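Local coordinates for Beta/alpha-amylase (PDB 3VOC), which removes maltose units from the non-reducing ends of starch chains as the calcium-binding beta-amylase part of a secreted two-enzyme precursor, at residues Thr129-Gln132 with Tyr133-Tyr137; Glu254-Leu257 with Gly258-Ala262; Ser367-Gln370 with Lys371-Glu374. All coordinates share one frame; numbering follows the deposited sequence.

Interaction 1: Thr129-Gln132 with Tyr133-Tyr137. With CA (calcium ion), chain B.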
# COMPACT_ATOMS: atom_id res chain seq x y z
N THR A 129 5.02 16.13 -5.03
CA THR A 129 5.12 14.72 -4.61
C THR A 129 5.99 13.90 -5.57
O THR A 129 6.94 13.25 -5.14
CB THR A 129 3.73 14.08 -4.43
OG1 THR A 129 3.01 14.78 -3.41
CG2 THR A 129 3.86 12.59 -4.03
N GLY A 130 5.66 13.94 -6.86
CA GLY A 130 6.41 13.19 -7.89
C GLY A 130 7.89 13.55 -7.89
O GLY A 130 8.75 12.67 -7.96
N LYS A 131 8.17 14.84 -7.79
CA LYS A 131 9.54 15.35 -7.79
C LYS A 131 10.29 14.81 -6.58
O LYS A 131 11.40 14.30 -6.72
CB LYS A 131 9.57 16.89 -7.78
CG LYS A 131 10.98 17.47 -7.86
CD LYS A 131 10.99 19.00 -7.89
CE LYS A 131 12.42 19.51 -8.05
NZ LYS A 131 12.52 20.95 -7.67
N GLN A 132 9.69 14.93 -5.40
CA GLN A 132 10.32 14.40 -4.18
C GLN A 132 10.62 12.90 -4.27
O GLN A 132 11.70 12.47 -3.87
CB GLN A 132 9.49 14.72 -2.93
CG GLN A 132 9.53 16.20 -2.51
CD GLN A 132 10.93 16.71 -2.18
OE1 GLN A 132 11.77 15.98 -1.65
NE2 GLN A 132 11.17 17.98 -2.47
N TYR A 133 9.69 12.10 -4.80
CA TYR A 133 9.93 10.65 -4.88
C TYR A 133 11.02 10.35 -5.90
O TYR A 133 11.84 9.47 -5.70
CB TYR A 133 8.66 9.89 -5.25
CG TYR A 133 7.56 9.79 -4.18
CD1 TYR A 133 7.44 10.74 -3.16
CD2 TYR A 133 6.61 8.78 -4.23
CE1 TYR A 133 6.41 10.65 -2.20
CE2 TYR A 133 5.58 8.67 -3.29
CZ TYR A 133 5.48 9.62 -2.29
OH TYR A 133 4.46 9.53 -1.38
N ASP A 134 11.01 11.10 -7.00
CA ASP A 134 12.05 10.98 -8.04
C ASP A 134 13.44 11.21 -7.44
O ASP A 134 14.36 10.41 -7.67
CB ASP A 134 11.73 11.95 -9.19
CG ASP A 134 12.63 11.76 -10.42
OD1 ASP A 134 13.23 10.68 -10.61
OD2 ASP A 134 12.71 12.71 -11.22
N GLU A 135 13.61 12.28 -6.66
CA GLU A 135 14.89 12.54 -5.98
C GLU A 135 15.27 11.42 -5.01
O GLU A 135 16.45 11.05 -4.92
CB GLU A 135 14.85 13.85 -5.19
CG GLU A 135 14.59 15.11 -6.03
CD GLU A 135 14.29 16.32 -5.16
OE1 GLU A 135 13.70 16.16 -4.06
OE2 GLU A 135 14.63 17.44 -5.59
N LEU A 136 14.29 10.91 -4.27
CA LEU A 136 14.56 9.86 -3.28
C LEU A 136 14.95 8.54 -3.96
O LEU A 136 15.87 7.83 -3.51
CB LEU A 136 13.33 9.67 -2.37
CG LEU A 136 13.38 8.51 -1.37
CD1 LEU A 136 14.47 8.76 -0.34
CD2 LEU A 136 12.03 8.34 -0.69
N TYR A 137 14.27 8.21 -5.06
CA TYR A 137 14.57 6.97 -5.79
C TYR A 137 15.97 7.08 -6.42
O TYR A 137 16.74 6.11 -6.44
CB TYR A 137 13.53 6.69 -6.88
CG TYR A 137 12.09 6.43 -6.41
CD1 TYR A 137 11.78 6.17 -5.08
CD2 TYR A 137 11.04 6.43 -7.33
CE1 TYR A 137 10.45 5.92 -4.68
CE2 TYR A 137 9.71 6.18 -6.95
CZ TYR A 137 9.43 5.93 -5.63
OH TYR A 137 8.13 5.69 -5.26
CA CA B . 14.08 15.72 -1.89
O HOH W 1 13.62 13.44 -2.12
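Q132 O is gripped twice: it accepts the amide N-H of L136 N at 3.0 Å and a hydrogen from a water whose oxygen also ligates calcium. The setting is helix 127-144 of the TIM barrel, where Q132 and E135, three residues apart, give the metal one oxygen each. Q132 OE1 binds it at 2.3 Å and E135 OE1 at 2.2 Å, while E48, D52 and N53 complete the protein ligands. An amide and a carboxylate suit hard calcium, and the metal reconciles Q132 OE1 and E135 OE1, two acceptors 3.1 Å apart; their planes stand 84° to each other. Q132 gets there by a folded chain, chi2 -60°. K131 NZ stays 4.6 Å from E135 OE2, an opposite charge nearby but too far for a salt bridge. One turn back, T129 CG2 sits over a face of the Y133 ring as a CH-pi contact, 4.0 Å from the centroid. A serine in place of Y133 would probably leave T129 CG2 and I260 of helix 240-268 facing a gap. T129 OG1 turns to S123 O instead, so that it is the methyl, CG2, that lies 3.7 Å from Y133 CE1.

Interaction 2: Glu254-Leu257 with Gly258-Ala262; sequences EKHL and GVIGA
I260 CG2 lies over one face of the H256 imidazole, 3.5 Å from H256 CE1 and nearly as close to both ring nitrogens, ND1 and NE2. It is a CH-pi contact between neighbours one turn apart, with the methyl 3.9 Å from the ring centroid and displaced toward the rim. The histidine's CG is anti to the backbone N (chi1 -177°), which carries the ring forward along helix 240-268 to the isoleucine. I260 holds CG1 between its backbone N and carbonyl carbon (chi1 69°), an uncommon choice in a helix because CG1 then lies only 3.4 Å from H256 O; the branch CG2 is thereby directed at the ring. Beneath them the backbone fixes the spacing, I260 N donating to H256 O at 2.9 Å with an N-H...O angle of 170°, and G261 N donates to L257 O in turn. Farther out, helix 127-144 packs on this pair through T129, Y133 and Y137, and L257 is buried against L164 and F312. Since the ring meets the isoleucine by its face, the contact is largely dispersive, and I260, having no polar side-chain atom, can fill that face but not bind the ring nitrogens.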
# COMPACT_ATOMS: atom_id res chain seq x y z
N GLU A 254 -4.67 6.29 -9.44
CA GLU A 254 -4.13 5.67 -10.65
C GLU A 254 -3.04 6.55 -11.28
O GLU A 254 -1.99 6.05 -11.68
CB GLU A 254 -5.23 5.39 -11.68
CG GLU A 254 -6.22 4.32 -11.22
CD GLU A 254 -7.47 4.29 -12.07
OE1 GLU A 254 -7.93 5.35 -12.53
OE2 GLU A 254 -8.03 3.20 -12.27
N LYS A 255 -3.29 7.86 -11.35
CA LYS A 255 -2.29 8.77 -11.88
C LYS A 255 -1.03 8.78 -11.00
O LYS A 255 0.10 8.80 -11.50
CB LYS A 255 -2.83 10.19 -12.04
CG LYS A 255 -1.79 11.15 -12.63
CD LYS A 255 -2.41 12.48 -13.04
CE LYS A 255 -1.34 13.43 -13.61
NZ LYS A 255 -1.85 14.83 -13.73
N HIS A 256 -1.25 8.72 -9.69
CA HIS A 256 -0.15 8.67 -8.75
C HIS A 256 0.70 7.41 -8.99
O HIS A 256 1.93 7.49 -9.01
CB HIS A 256 -0.70 8.68 -7.32
CG HIS A 256 0.35 8.70 -6.25
ND1 HIS A 256 1.31 9.69 -6.17
CD2 HIS A 256 0.58 7.86 -5.22
CE1 HIS A 256 2.10 9.44 -5.13
NE2 HIS A 256 1.68 8.34 -4.54
N LEU A 257 0.04 6.27 -9.18
CA LEU A 257 0.76 5.02 -9.46
C LEU A 257 1.61 5.18 -10.72
O LEU A 257 2.77 4.74 -10.75
CB LEU A 257 -0.22 3.86 -9.64
CG LEU A 257 0.38 2.45 -9.75
CD1 LEU A 257 1.00 2.03 -8.41
CD2 LEU A 257 -0.72 1.46 -10.19
N GLY A 258 1.03 5.79 -11.75
CA GLY A 258 1.74 6.09 -13.00
C GLY A 258 2.98 6.94 -12.78
O GLY A 258 4.07 6.67 -13.32
N VAL A 259 2.82 7.99 -11.98
CA VAL A 259 3.91 8.92 -11.70
C VAL A 259 5.05 8.23 -10.94
O VAL A 259 6.21 8.33 -11.33
CB VAL A 259 3.39 10.16 -10.93
CG1 VAL A 259 4.55 10.97 -10.36
CG2 VAL A 259 2.51 11.01 -11.84
N ILE A 260 4.72 7.52 -9.86
CA ILE A 260 5.76 6.90 -9.02
C ILE A 260 6.37 5.69 -9.72
O ILE A 260 7.56 5.44 -9.57
CB ILE A 260 5.26 6.58 -7.57
CG1 ILE A 260 4.23 5.45 -7.56
CG2 ILE A 260 4.71 7.88 -6.95
CD1 ILE A 260 3.71 5.06 -6.16
N GLY A 261 5.57 4.99 -10.50
CA GLY A 261 6.05 3.87 -11.29
C GLY A 261 7.08 4.33 -12.32
O GLY A 261 8.11 3.69 -12.50
N ALA A 262 6.79 5.43 -12.99
CA ALA A 262 7.67 5.94 -14.04
C ALA A 262 8.96 6.45 -13.42
O ALA A 262 10.05 6.21 -13.95
CB ALA A 262 6.96 7.05 -14.85

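Interaction 3: Ser367-Gln370 with Lys371-Glu374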
# COMPACT_ATOMS: atom_id res chain seq x y z
N SER A 367 -3.72 -22.66 11.00
CA SER A 367 -4.64 -22.65 9.85
C SER A 367 -4.36 -21.52 8.87
O SER A 367 -4.65 -21.65 7.66
CB SER A 367 -6.09 -22.52 10.34
OG SER A 367 -6.44 -23.64 11.15
N GLY A 368 -3.82 -20.41 9.38
CA GLY A 368 -3.42 -19.28 8.54
C GLY A 368 -2.49 -19.68 7.40
O GLY A 368 -2.66 -19.22 6.27
N PHE A 369 -1.53 -20.56 7.70
CA PHE A 369 -0.59 -21.03 6.69
C PHE A 369 -1.28 -21.86 5.59
O PHE A 369 -0.89 -21.79 4.43
CB PHE A 369 0.59 -21.80 7.33
CG PHE A 369 1.48 -20.93 8.22
CD1 PHE A 369 1.79 -19.63 7.85
CD2 PHE A 369 2.01 -21.43 9.40
CE1 PHE A 369 2.61 -18.83 8.66
CE2 PHE A 369 2.83 -20.63 10.21
CZ PHE A 369 3.12 -19.33 9.84
N GLN A 370 -2.29 -22.63 5.98
CA GLN A 370 -3.04 -23.46 5.02
C GLN A 370 -3.89 -22.57 4.11
O GLN A 370 -4.02 -22.84 2.92
CB GLN A 370 -3.95 -24.46 5.75
CG GLN A 370 -3.31 -25.12 6.96
CD GLN A 370 -4.28 -25.95 7.82
OE1 GLN A 370 -5.43 -26.20 7.43
NE2 GLN A 370 -3.82 -26.37 9.00
N LYS A 371 -4.46 -21.50 4.68
CA LYS A 371 -5.17 -20.53 3.84
C LYS A 371 -4.23 -19.83 2.86
O LYS A 371 -4.57 -19.69 1.69
CB LYS A 371 -5.95 -19.51 4.68
CG LYS A 371 -7.46 -19.70 4.56
CD LYS A 371 -7.97 -19.23 3.19
CE LYS A 371 -9.48 -19.27 3.09
NZ LYS A 371 -10.03 -20.66 2.99
N ILE A 372 -3.05 -19.43 3.33
CA ILE A 372 -2.06 -18.80 2.45
C ILE A 372 -1.68 -19.78 1.35
O ILE A 372 -1.61 -19.41 0.18
CB ILE A 372 -0.79 -18.31 3.21
CG1 ILE A 372 -1.15 -17.17 4.18
CG2 ILE A 372 0.27 -17.81 2.21
CD1 ILE A 372 -0.17 -17.02 5.33
N GLU A 373 -1.43 -21.03 1.74
CA GLU A 373 -1.07 -22.08 0.79
C GLU A 373 -2.12 -22.21 -0.32
O GLU A 373 -1.77 -22.31 -1.49
CB GLU A 373 -0.89 -23.44 1.47
CG GLU A 373 -0.36 -24.50 0.51
CD GLU A 373 -0.50 -25.91 1.05
OE1 GLU A 373 -1.55 -26.21 1.66
OE2 GLU A 373 0.43 -26.71 0.86
N GLU A 374 -3.39 -22.22 0.07
CA GLU A 374 -4.50 -22.30 -0.91
C GLU A 374 -4.42 -21.15 -1.92
O GLU A 374 -4.52 -21.37 -3.13
CB GLU A 374 -5.85 -22.34 -0.18
CG GLU A 374 -7.08 -22.08 -1.07
CD GLU A 374 -8.24 -21.39 -0.32
OE1 GLU A 374 -9.05 -20.69 -0.96
OE2 GLU A 374 -8.34 -21.57 0.91
O HOH W 2 -3.99 -25.39 1.93
O HOH W 3 -7.41 -23.60 3.27
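Four successive i to i+4 bonds carry the backbone from S367-Q370 into K371-E374, the shortest being E373 N to F369 O at 2.8 Å, and each N-H points within about 22° of its acceptor. On the buried side F369 and I372 run side by side, and I372 CD1 reaches the edge of the phenyl ring, 4.1 Å from F369 CD1. The isoleucine's CG1 is anti to the carbonyl carbon (chi1 -66°), a setting that sends the longer branch back over the preceding turn, where CG1 comes within 3.3 Å of G368 O. The same G368 O accepts the amide N-H of I372. Helix 367-378 is the crossover of a beta-alpha-beta unit of the TIM barrel, linking strands 356-359 and 383-386; F369 and I372 face L386 and F384 of the latter strand, with Y409 and I410 of helix 403-411 also against them. Polar and charged residues suit the outer side. Q370 O, besides receiving E374 N, takes a hydrogen from a water that also donates to E373 OE1 at 2.6 Å, while E373 OE2 pairs with K413. A second water donates to E374 OE2 and only weakly to Q370 O. The K371 chain, bent at chi2 and chi4, brings NZ round to E374 OE2 in a 2.8 Å salt bridge on the syn lone pair. E374 OE1 has K378 as its own partner, so that each oxygen has a lysine, which would probably favour the charged form of the carboxylate.

Interactions 1 and 2 belong to neighbouring helices that pack directly, centres 12 Å apart. I260 CG2 meets Y133 CD2 at 3.4 Å, and T129 CG2 lies 3.8 Å from H256 CE1, so both CH-pi pairs share one apolar interface. Calcium is on the far flank of helix 127-144, about 13 Å from the side chain of I260, while the H256 side chain is about 9 Å from that of H81, a probable substrate-binding residue. Interaction 3 lies across the barrel, centred 38 Å from interaction 1 and 32 Å from interaction 2. Its I372 side chain is about 4 Å from that of N360, another such residue, and 8 Å from that of E359, the probable proton acceptor.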